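Local coordinates for chain length determinant protein (Shigella flexneri, PDB 4E2H) that probably regulates the length of O-antigen polysaccharide chains of lipopolysaccharide, acting at the inner membrane through its periplasmic domain, at residues 129-134 with 215-220; 140-145 with 203-209. All coordinates share one frame; numbering follows the deposited sequence.

From the N terminus the chain passes through strand 12-18, two shorter helices and the hairpin strands 74-78 and 87-92 before it enters helix 97-164, the long rod of the periplasmic domain. This helix supplies the first segment of both contacts, 129-134 and then 140-145. The chain then turns back and meets the rod at residues 203-209, closing contact 2 across 57 intervening residues; it continues along helix 207-219 and closes contact 1 at 215-220. The smaller loop thus lies wholly within the larger one, as expected of an antiparallel return. The contact centres are about 17 Å apart, and together they fasten both ends of helix 207-219 to the rod.

Contact 1. Residues 129-134 with 215-220; sequences GRKNLQ and NLLDIE
Arg-130 carries CG away from its own N, beside the carbonyl carbon (chi1 -167°), and bends again at chi2 and chi3, which brings the guanidinium over to Glu-220, a residue whose chain is bent at chi2. NH1 of Arg-130 and OE2 of Glu-220 form a salt bridge of 2.7 Å. The carboxylate oxygen lies at the guanidinium edge, near its plane, while the two flat groups are inclined by 42°. The rest of the contact is made mainly by carbon atoms, with Leu-133 and Leu-216 as its apolar pair. CD1 of Leu-216 reaches both Gln-134, 3.5 Å from its CG, and Leu-133, 4.0 Å from its CB, and the leucine crosses the glutamine chain at about a right angle. Leu-133 sends CD1 to the side chain of Asn-215. Where Gly-129 has no side chain, CD1 of Ile-219 rests against the backbone, 4.1 Å from the glycine C. The two helical segments run nearly antiparallel, at 155°, with their axes 10.4 Å apart. Helix 207-219 is thereby laid against helix 97-164 just before it ends, while Val-34 of helix 26-35 touches both Asn-215 and Ile-219. Asp-218 forms a salt bridge with Arg-138 of a neighbouring subunit, linking this helical layer to the next chain.

Contact 2. Residues 140-145 with 203-209; sequences QEVVAQ and LVFSPNY
Tyr-209 reaches Glu-141 with its hydroxyl, and the two side chains cross at about a right angle, the carboxylate plane standing 88° from that of the ring. OH of Tyr-209 donates a hydrogen bond of 2.6 Å to OE2 of Glu-141, arriving nearly along the C-O axis of that oxygen. The carboxylate oxygen sits at the edge of the phenol ring, a position reached because the glutamate chain bends at chi2. Gln-140 passes the tyrosine in the opposite direction, its amide steeply inclined to the ring, and brings CB within 4.1 Å of CD1 of Tyr-209. Phe-205 lies over one face of the same phenol, with its CD1 3.8 Å above the centre of the Tyr-209 ring. At the phenyl edge, CE1 of Phe-205 is 3.6 Å from the backbone O of Gln-140. The methyl CB of Ala-144 approaches the phenyl obliquely, 3.5 Å from CE1 of Phe-205. Farther along, Leu-203 places CD2 3.3 Å from O of Ala-144 and also packs against Gln-145. A water donates to O of Ala-144 over 2.7 Å and accepts a weak bond from N of Val-204. Val-204 also packs on Gln-154 of a neighbouring subunit. The contact therefore joins the loop 203-206 and the first turn of helix 207-219 to helix 97-164 through two aromatic rings and a small alanine, with one direct hydrogen bond and one water-mediated link. The short phenol-carboxylate bond would be expected to favour an ionised Glu-141 and to restrain the phenol, while the water links the helix carbonyl to Val-204 N, on that side only weakly.

Contact 1. Residues 129-134 with 215-220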
ATOM      1  N   GLY C 129       6.960   6.692   3.155  1.00 50.65           N
ATOM      2  CA  GLY C 129       5.703   6.359   3.786  1.00 48.54           C
ATOM      3  C   GLY C 129       5.439   7.394   4.866  1.00 50.83           C
ATOM      4  O   GLY C 129       4.298   7.632   5.271  1.00 49.66           O
ATOM      5  N   ARG C 130       6.511   8.013   5.342  1.00 48.15           N
ATOM      6  CA  ARG C 130       6.415   8.942   6.446  1.00 45.61           C
ATOM      7  C   ARG C 130       6.036  10.346   5.950  1.00 47.70           C
ATOM      8  O   ARG C 130       5.142  10.987   6.509  1.00 45.10           O
ATOM      9  CB  ARG C 130       7.717   8.939   7.233  1.00 47.81           C
ATOM     10  CG  ARG C 130       7.617   9.619   8.561  1.00 55.86           C
ATOM     11  CD  ARG C 130       8.673  10.693   8.661  1.00 55.67           C
ATOM     12  NE  ARG C 130       9.994  10.092   8.544  1.00 60.56           N
ATOM     13  CZ  ARG C 130      10.491   9.242   9.438  1.00 67.26           C
ATOM     14  NH1 ARG C 130       9.765   8.913  10.504  1.00 61.73           N
ATOM     15  NH2 ARG C 130      11.708   8.724   9.271  1.00 66.42           N
ATOM     16  N   LYS C 131       6.691  10.821   4.896  1.00 49.50           N
ATOM     17  CA  LYS C 131       6.210  12.032   4.236  1.00 47.98           C
ATOM     18  C   LYS C 131       4.761  11.803   3.810  1.00 49.13           C
ATOM     19  O   LYS C 131       3.893  12.609   4.112  1.00 46.27           O
ATOM     20  CB  LYS C 131       7.072  12.411   3.032  1.00 39.63           C
ATOM     21  N   ASN C 132       4.491  10.693   3.139  1.00 58.33           N
ATOM     22  CA  ASN C 132       3.123  10.389   2.749  1.00 58.82           C
ATOM     23  C   ASN C 132       2.110  10.634   3.860  1.00 58.72           C
ATOM     24  O   ASN C 132       1.004  11.115   3.609  1.00 57.86           O
ATOM     25  CB  ASN C 132       3.001   8.955   2.236  1.00 64.07           C
ATOM     26  CG  ASN C 132       3.117   8.871   0.726  1.00 72.63           C
ATOM     27  OD1 ASN C 132       2.896   9.865   0.020  1.00 70.61           O
ATOM     28  ND2 ASN C 132       3.463   7.682   0.217  1.00 74.30           N
ATOM     29  N   LEU C 133       2.487  10.313   5.090  1.00 38.35           N
ATOM     30  CA  LEU C 133       1.529  10.399   6.183  1.00 38.20           C
ATOM     31  C   LEU C 133       1.514  11.777   6.861  1.00 39.80           C
ATOM     32  O   LEU C 133       0.443  12.345   7.073  1.00 34.56           O
ATOM     33  CB  LEU C 133       1.756   9.294   7.204  1.00 35.69           C
ATOM     34  CG  LEU C 133       1.537   7.883   6.643  1.00 41.43           C
ATOM     35  CD1 LEU C 133       1.481   6.856   7.763  1.00 38.00           C
ATOM     36  CD2 LEU C 133       0.275   7.818   5.783  1.00 40.25           C
ATOM     37  N   GLN C 134       2.683  12.300   7.219  1.00 45.16           N
ATOM     38  CA  GLN C 134       2.738  13.619   7.822  1.00 44.25           C
ATOM     39  C   GLN C 134       1.869  14.578   7.005  1.00 46.41           C
ATOM     40  O   GLN C 134       1.071  15.311   7.575  1.00 42.68           O
ATOM     41  CB  GLN C 134       4.186  14.087   7.999  1.00 42.41           C
ATOM     42  CG  GLN C 134       4.910  13.326   9.120  1.00 46.19           C
ATOM     43  CD  GLN C 134       6.431  13.443   9.042  1.00 55.99           C
ATOM     44  OE1 GLN C 134       6.988  13.739   7.967  1.00 57.33           O
ATOM     45  NE2 GLN C 134       7.114  13.217  10.182  1.00 50.61           N
ATOM     46  N   ASN C 215      -0.394   4.997  12.952  1.00 46.84           N
ATOM     47  CA  ASN C 215       0.411   4.409  11.892  1.00 46.30           C
ATOM     48  C   ASN C 215       1.764   5.079  11.793  1.00 46.07           C
ATOM     49  O   ASN C 215       2.761   4.438  11.466  1.00 46.94           O
ATOM     50  CB  ASN C 215      -0.307   4.486  10.557  1.00 45.97           C
ATOM     51  CG  ASN C 215       0.231   3.489   9.555  1.00 53.17           C
ATOM     52  OD1 ASN C 215       1.314   2.915   9.746  1.00 49.18           O
ATOM     53  ND2 ASN C 215      -0.523   3.271   8.474  1.00 51.88           N
ATOM     54  N   LEU C 216       1.802   6.373  12.089  1.00 54.08           N
ATOM     55  CA  LEU C 216       3.062   7.098  12.073  1.00 54.68           C
ATOM     56  C   LEU C 216       3.872   6.677  13.283  1.00 53.77           C
ATOM     57  O   LEU C 216       5.085   6.504  13.187  1.00 54.18           O
ATOM     58  CB  LEU C 216       2.832   8.610  12.075  1.00 56.77           C
ATOM     59  CG  LEU C 216       4.024   9.505  11.706  1.00 62.09           C
ATOM     60  CD1 LEU C 216       3.698  10.395  10.518  1.00 54.72           C
ATOM     61  CD2 LEU C 216       4.462  10.353  12.894  1.00 61.55           C
ATOM     62  N   LEU C 217       3.196   6.498  14.416  1.00 43.29           N
ATOM     63  CA  LEU C 217       3.852   6.010  15.634  1.00 47.63           C
ATOM     64  C   LEU C 217       4.559   4.680  15.348  1.00 53.43           C
ATOM     65  O   LEU C 217       5.728   4.481  15.702  1.00 51.08           O
ATOM     66  CB  LEU C 217       2.819   5.786  16.740  1.00 48.20           C
ATOM     67  CG  LEU C 217       2.825   6.672  17.994  1.00 53.79           C
ATOM     68  CD1 LEU C 217       2.943   8.160  17.645  1.00 40.74           C
ATOM     69  CD2 LEU C 217       1.569   6.406  18.841  1.00 48.35           C
ATOM     70  N   ASP C 218       3.823   3.775  14.706  1.00 59.35           N
ATOM     71  CA  ASP C 218       4.331   2.463  14.349  1.00 61.18           C
ATOM     72  C   ASP C 218       5.567   2.544  13.459  1.00 61.64           C
ATOM     73  O   ASP C 218       6.561   1.865  13.720  1.00 64.35           O
ATOM     74  CB  ASP C 218       3.227   1.618  13.696  1.00 62.99           C
ATOM     75  CG  ASP C 218       2.140   1.204  14.694  1.00 67.03           C
ATOM     76  OD1 ASP C 218       2.386   1.296  15.929  1.00 63.30           O
ATOM     77  OD2 ASP C 218       1.051   0.776  14.243  1.00 66.31           O
ATOM     78  N   ILE C 219       5.521   3.381  12.429  1.00 49.82           N
ATOM     79  CA  ILE C 219       6.667   3.507  11.533  1.00 50.77           C
ATOM     80  C   ILE C 219       7.992   3.689  12.269  1.00 56.35           C
ATOM     81  O   ILE C 219       8.991   3.042  11.915  1.00 57.36           O
ATOM     82  CB  ILE C 219       6.498   4.633  10.510  1.00 47.71           C
ATOM     83  CG1 ILE C 219       5.477   4.232   9.449  1.00 45.48           C
ATOM     84  CG2 ILE C 219       7.816   4.920   9.833  1.00 47.58           C
ATOM     85  CD1 ILE C 219       5.684   4.940   8.128  1.00 45.26           C
ATOM     86  N   GLU C 220       8.006   4.527  13.304  1.00 71.74           N
ATOM     87  CA  GLU C 220       9.245   4.786  14.048  1.00 76.32           C
ATOM     88  C   GLU C 220       9.795   3.584  14.841  1.00 74.79           C
ATOM     89  O   GLU C 220      10.610   3.761  15.747  1.00 75.28           O
ATOM     90  CB  GLU C 220       9.097   5.996  14.977  1.00 78.47           C
ATOM     91  CG  GLU C 220       9.694   7.292  14.441  1.00 83.41           C
ATOM     92  CD  GLU C 220       8.688   8.136  13.675  1.00 86.37           C
ATOM     93  OE1 GLU C 220       7.498   7.751  13.637  1.00 82.39           O
ATOM     94  OE2 GLU C 220       9.085   9.187  13.119  1.00 89.47           O
TER

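Contact 2. Residues 140-145 with 203-209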
ATOM      1  N   GLN C 140      -5.276  17.148   7.454  1.00 45.45           N
ATOM      2  CA  GLN C 140      -6.457  16.869   8.256  1.00 46.57           C
ATOM      3  C   GLN C 140      -6.468  17.746   9.504  1.00 46.99           C
ATOM      4  O   GLN C 140      -7.521  18.009  10.083  1.00 44.79           O
ATOM      5  CB  GLN C 140      -6.494  15.397   8.639  1.00 43.54           C
ATOM      6  CG  GLN C 140      -7.379  14.586   7.750  1.00 46.20           C
ATOM      7  CD  GLN C 140      -7.453  13.137   8.176  1.00 55.40           C
ATOM      8  OE1 GLN C 140      -6.438  12.522   8.531  1.00 55.49           O
ATOM      9  NE2 GLN C 140      -8.662  12.580   8.153  1.00 59.95           N
ATOM     10  N   GLU C 141      -5.286  18.183   9.921  1.00 45.21           N
ATOM     11  CA  GLU C 141      -5.180  19.139  11.006  1.00 47.11           C
ATOM     12  C   GLU C 141      -5.788  20.472  10.570  1.00 47.50           C
ATOM     13  O   GLU C 141      -6.594  21.076  11.280  1.00 44.29           O
ATOM     14  CB  GLU C 141      -3.716  19.338  11.388  1.00 47.80           C
ATOM     15  CG  GLU C 141      -3.350  18.791  12.744  1.00 50.79           C
ATOM     16  CD  GLU C 141      -2.290  17.696  12.673  1.00 56.03           C
ATOM     17  OE1 GLU C 141      -1.347  17.829  11.837  1.00 56.32           O
ATOM     18  OE2 GLU C 141      -2.411  16.703  13.447  1.00 51.61           O
ATOM     19  N   VAL C 142      -5.392  20.925   9.391  1.00 39.87           N
ATOM     20  CA  VAL C 142      -5.849  22.209   8.867  1.00 36.89           C
ATOM     21  C   VAL C 142      -7.364  22.240   8.664  1.00 38.55           C
ATOM     22  O   VAL C 142      -8.032  23.208   9.042  1.00 43.68           O
ATOM     23  CB  VAL C 142      -5.192  22.497   7.527  1.00 38.84           C
ATOM     24  CG1 VAL C 142      -5.965  23.606   6.809  1.00 39.01           C
ATOM     25  CG2 VAL C 142      -3.698  22.832   7.725  1.00 37.93           C
ATOM     26  N   VAL C 143      -7.894  21.173   8.065  1.00 29.20           N
ATOM     27  CA  VAL C 143      -9.325  21.032   7.848  1.00 27.75           C
ATOM     28  C   VAL C 143     -10.125  21.180   9.133  1.00 32.86           C
ATOM     29  O   VAL C 143     -11.183  21.811   9.120  1.00 29.81           O
ATOM     30  CB  VAL C 143      -9.669  19.658   7.253  1.00 28.61           C
ATOM     31  CG1 VAL C 143     -11.165  19.415   7.292  1.00 26.20           C
ATOM     32  CG2 VAL C 143      -9.138  19.549   5.832  1.00 32.30           C
ATOM     33  N   ALA C 144      -9.636  20.579  10.226  1.00 35.61           N
ATOM     34  CA  ALA C 144     -10.374  20.585  11.486  1.00 35.30           C
ATOM     35  C   ALA C 144     -10.213  21.899  12.245  1.00 39.27           C
ATOM     36  O   ALA C 144     -11.085  22.266  13.033  1.00 39.52           O
ATOM     37  CB  ALA C 144      -9.974  19.434  12.356  1.00 28.77           C
ATOM     38  N   GLN C 145      -9.113  22.610  12.018  1.00 46.15           N
ATOM     39  CA  GLN C 145      -8.904  23.894  12.688  1.00 50.09           C
ATOM     40  C   GLN C 145      -9.755  24.980  12.046  1.00 52.28           C
ATOM     41  O   GLN C 145     -10.158  25.954  12.688  1.00 52.16           O
ATOM     42  CB  GLN C 145      -7.442  24.317  12.617  1.00 50.16           C
ATOM     43  CG  GLN C 145      -7.189  25.655  13.284  1.00 53.40           C
ATOM     44  CD  GLN C 145      -7.256  25.559  14.800  1.00 54.66           C
ATOM     45  OE1 GLN C 145      -7.081  24.482  15.379  1.00 56.83           O
ATOM     46  NE2 GLN C 145      -7.491  26.694  15.454  1.00 60.39           N
ATOM     47  N   LEU C 203     -10.584  19.863  18.907  1.00 42.43           N
ATOM     48  CA  LEU C 203     -10.760  19.577  17.497  1.00 40.47           C
ATOM     49  C   LEU C 203     -11.480  18.251  17.315  1.00 39.18           C
ATOM     50  O   LEU C 203     -11.208  17.290  18.031  1.00 40.90           O
ATOM     51  CB  LEU C 203      -9.403  19.528  16.808  1.00 37.04           C
ATOM     52  CG  LEU C 203      -8.738  20.902  16.786  1.00 43.90           C
ATOM     53  CD1 LEU C 203      -7.328  20.838  16.193  1.00 39.28           C
ATOM     54  CD2 LEU C 203      -9.627  21.902  16.018  1.00 42.42           C
ATOM     55  N   VAL C 204     -12.410  18.196  16.371  1.00 44.03           N
ATOM     56  CA  VAL C 204     -13.029  16.927  16.011  1.00 45.60           C
ATOM     57  C   VAL C 204     -12.363  16.347  14.749  1.00 46.57           C
ATOM     58  O   VAL C 204     -12.171  17.060  13.758  1.00 48.55           O
ATOM     59  CB  VAL C 204     -14.539  17.083  15.820  1.00 42.95           C
ATOM     60  CG1 VAL C 204     -15.058  16.033  14.874  1.00 48.37           C
ATOM     61  CG2 VAL C 204     -15.231  16.960  17.147  1.00 48.01           C
ATOM     62  N   PHE C 205     -11.997  15.068  14.786  1.00 37.57           N
ATOM     63  CA  PHE C 205     -11.349  14.438  13.633  1.00 40.98           C
ATOM     64  C   PHE C 205     -12.032  13.176  13.149  1.00 42.40           C
ATOM     65  O   PHE C 205     -12.741  12.518  13.905  1.00 45.99           O
ATOM     66  CB  PHE C 205      -9.923  14.043  13.982  1.00 38.88           C
ATOM     67  CG  PHE C 205      -9.030  15.196  14.275  1.00 37.50           C
ATOM     68  CD1 PHE C 205      -8.542  15.986  13.241  1.00 33.57           C
ATOM     69  CD2 PHE C 205      -8.659  15.487  15.585  1.00 38.00           C
ATOM     70  CE1 PHE C 205      -7.695  17.051  13.502  1.00 35.63           C
ATOM     71  CE2 PHE C 205      -7.803  16.557  15.855  1.00 37.70           C
ATOM     72  CZ  PHE C 205      -7.319  17.341  14.809  1.00 34.56           C
ATOM     73  N   SER C 206     -11.753  12.809  11.903  1.00 61.24           N
ATOM     74  CA  SER C 206     -12.194  11.530  11.354  1.00 59.69           C
ATOM     75  C   SER C 206     -11.485  10.354  12.055  1.00 56.48           C
ATOM     76  O   SER C 206     -10.346  10.486  12.513  1.00 55.27           O
ATOM     77  CB  SER C 206     -11.917  11.499   9.846  1.00 63.27           C
ATOM     78  OG  SER C 206     -12.797  10.625   9.158  1.00 68.26           O
ATOM     79  N   PRO C 207     -12.160   9.200  12.149  1.00 45.74           N
ATOM     80  CA  PRO C 207     -11.497   8.035  12.745  1.00 48.01           C
ATOM     81  C   PRO C 207     -10.215   7.736  11.982  1.00 49.55           C
ATOM     82  O   PRO C 207      -9.232   7.284  12.579  1.00 48.31           O
ATOM     83  CB  PRO C 207     -12.505   6.907  12.536  1.00 47.46           C
ATOM     84  CG  PRO C 207     -13.840   7.629  12.326  1.00 51.07           C
ATOM     85  CD  PRO C 207     -13.488   8.873  11.603  1.00 46.34           C
ATOM     86  N   ASN C 208     -10.226   7.998  10.675  1.00 52.11           N
ATOM     87  CA  ASN C 208      -9.033   7.842   9.864  1.00 50.50           C
ATOM     88  C   ASN C 208      -7.861   8.657  10.383  1.00 52.14           C
ATOM     89  O   ASN C 208      -6.698   8.339  10.116  1.00 56.74           O
ATOM     90  CB  ASN C 208      -9.282   8.263   8.422  1.00 56.99           C
ATOM     91  CG  ASN C 208      -7.983   8.383   7.632  1.00 59.76           C
ATOM     92  OD1 ASN C 208      -7.416   9.476   7.499  1.00 51.00           O
ATOM     93  ND2 ASN C 208      -7.488   7.242   7.131  1.00 59.88           N
ATOM     94  N   TYR C 209      -8.164   9.734  11.089  1.00 42.42           N
ATOM     95  CA  TYR C 209      -7.117  10.568  11.624  1.00 39.85           C
ATOM     96  C   TYR C 209      -6.394   9.835  12.739  1.00 41.32           C
ATOM     97  O   TYR C 209      -5.164   9.883  12.814  1.00 40.02           O
ATOM     98  CB  TYR C 209      -7.678  11.872  12.153  1.00 38.85           C
ATOM     99  CG  TYR C 209      -6.635  12.695  12.846  1.00 32.66           C
ATOM    100  CD1 TYR C 209      -5.675  13.390  12.123  1.00 34.20           C
ATOM    101  CD2 TYR C 209      -6.594  12.767  14.223  1.00 33.53           C
ATOM    102  CE1 TYR C 209      -4.702  14.152  12.769  1.00 35.58           C
ATOM    103  CE2 TYR C 209      -5.634  13.526  14.877  1.00 35.95           C
ATOM    104  CZ  TYR C 209      -4.689  14.215  14.151  1.00 33.98           C
ATOM    105  OH  TYR C 209      -3.734  14.971  14.814  1.00 35.04           O
TER
HETATM  106  O   HOH W   1     -12.899  20.641  14.159  1.00 41.67           O